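Local coordinates for protein D-alanyl-D-alanine carboxypeptidase (Enterococcus faecalis V583, PDB 5ZHF) that removes the C-terminal D-alanine from peptidoglycan pentapeptides, a zinc-dependent carboxypeptidase activity linked to vancomycin resistance, at residues V197-E200 with A201-I205. Sequence-based numbering, arbitrary orientation.
Sequences VGIE and AATKI
The flat carbonyl group of Ile-199 receives Thr-203 on both of its faces: the backbone N-H approaches from one, the side-chain hydroxyl from the other. This is the first turn of the helix 199-208, with Gly-198 as N-cap, and it illustrates how a chain leaving a strand, here 193-196, is turned into a helix. The amide bond is the usual i to i+4 link, Thr-203 N lying 3.0 Å from Ile-199 O. The hydroxyl reaches the same oxygen more closely, with Thr-203 OG1 at 2.7 Å from Ile-199 O and tilted 32° from the carbonyl plane. What puts it there is the first torsion of Thr-203 (chi1 -56°), which swings OG1 back beside its own backbone N, so that the hydroxyl donates back into its own helix.

One residue earlier, Ala-202 N donates to Gly-198 O at 2.9 Å. One residue later, the link from Lys-204 N to Glu-200 O is weak at 3.4 Å. The carboxylate of Glu-200 stays beyond salt-bridge distance of the Lys-204 ammonium.

On the buried side, the CG2 methyl of Val-197 lies 3.8 Å from Ala-202 CB and 4.0 Å from Ala-201 CB, and loosely approaches the CD1 tip of Ile-205. Ile-174 of the edge strand 173-175 touches Val-197, Ala-202 and Ile-205, joining the helix to the sheet, while Tyr-215 of helix 212-218 packs on Ala-201, Lys-204 and Ile-205. Val-197 O is also hydrogen-bonded to Ser-42 OG. A water bridges the start of the turn, donating to Val-197 O and accepting from Ala-201 N, 3.0 Å from each of these two atoms.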
loop_
_atom_site.group_PDB
_atom_site.type_symbol
_atom_site.label_atom_id
_atom_site.label_comp_id
_atom_site.label_asym_id
_atom_site.label_seq_id
_atom_site.Cartn_x
_atom_site.Cartn_y
_atom_site.Cartn_z
ATOM N N VAL A 197 -8.321 1.658 5.284
ATOM C CA VAL A 197 -9.137 2.846 5.618
ATOM C C VAL A 197 -10.389 2.544 6.453
ATOM O O VAL A 197 -11.095 3.491 6.884
ATOM C CB VAL A 197 -9.535 3.582 4.339
ATOM C CG1 VAL A 197 -8.311 4.173 3.680
ATOM C CG2 VAL A 197 -10.321 2.688 3.390
ATOM N N GLY A 198 -10.705 1.259 6.660
ATOM C CA GLY A 198 -11.928 0.825 7.332
ATOM C C GLY A 198 -12.983 0.446 6.339
ATOM O O GLY A 198 -12.980 0.901 5.192
ATOM N N ILE A 199 -13.901 -0.404 6.778
ATOM C CA ILE A 199 -14.876 -1.025 5.900
ATOM C C ILE A 199 -15.817 0.011 5.276
ATOM O O ILE A 199 -16.085 -0.050 4.091
ATOM C CB ILE A 199 -15.637 -2.157 6.635
ATOM C CG1 ILE A 199 -14.663 -3.324 6.925
ATOM C CG2 ILE A 199 -16.805 -2.673 5.812
ATOM C CD1 ILE A 199 -15.122 -4.336 7.949
ATOM N N GLU A 200 -16.265 0.981 6.075
ATOM C CA GLU A 200 -17.207 2.016 5.585
ATOM C C GLU A 200 -16.643 2.776 4.386
ATOM O O GLU A 200 -17.248 2.814 3.320
ATOM C CB GLU A 200 -17.543 2.995 6.714
ATOM C CG GLU A 200 -18.596 4.038 6.376
ATOM C CD GLU A 200 -18.955 4.883 7.590
ATOM O OE1 GLU A 200 -18.543 6.060 7.637
ATOM O OE2 GLU A 200 -19.623 4.360 8.508
ATOM N N ALA A 201 -15.458 3.347 4.561
ATOM C CA ALA A 201 -14.837 4.120 3.503
ATOM C C ALA A 201 -14.413 3.221 2.339
ATOM O O ALA A 201 -14.571 3.582 1.176
ATOM C CB ALA A 201 -13.636 4.892 4.025
ATOM N N ALA A 202 -13.850 2.053 2.645
ATOM C CA ALA A 202 -13.357 1.180 1.572
ATOM C C ALA A 202 -14.466 0.761 0.617
ATOM O O ALA A 202 -14.272 0.719 -0.592
ATOM C CB ALA A 202 -12.686 -0.062 2.149
ATOM N N THR A 203 -15.626 0.480 1.178
ATOM C CA THR A 203 -16.752 0.017 0.402
ATOM C C THR A 203 -17.259 1.120 -0.518
ATOM O O THR A 203 -17.561 0.861 -1.680
ATOM C CB THR A 203 -17.867 -0.503 1.319
ATOM O OG1 THR A 203 -17.351 -1.543 2.178
ATOM C CG2 THR A 203 -19.043 -1.019 0.493
ATOM N N LYS A 204 -17.330 2.349 -0.002
ATOM C CA LYS A 204 -17.723 3.500 -0.820
ATOM C C LYS A 204 -16.705 3.774 -1.911
ATOM O O LYS A 204 -17.058 3.988 -3.071
ATOM C CB LYS A 204 -17.906 4.750 0.049
ATOM C CG LYS A 204 -19.087 4.664 1.003
ATOM C CD LYS A 204 -19.222 5.903 1.888
ATOM C CE LYS A 204 -20.585 5.936 2.572
ATOM N NZ LYS A 204 -20.581 6.761 3.815
ATOM N N ILE A 205 -15.422 3.743 -1.550
ATOM C CA ILE A 205 -14.350 3.961 -2.530
ATOM C C ILE A 205 -14.434 2.933 -3.665
ATOM O O ILE A 205 -14.301 3.271 -4.850
ATOM C CB ILE A 205 -12.963 3.975 -1.830
ATOM C CG1 ILE A 205 -12.827 5.272 -1.018
ATOM C CG2 ILE A 205 -11.825 3.872 -2.836
ATOM C CD1 ILE A 205 -11.725 5.273 0.015
HETATM O O HOH W 1 -14.039 3.541 7.231
#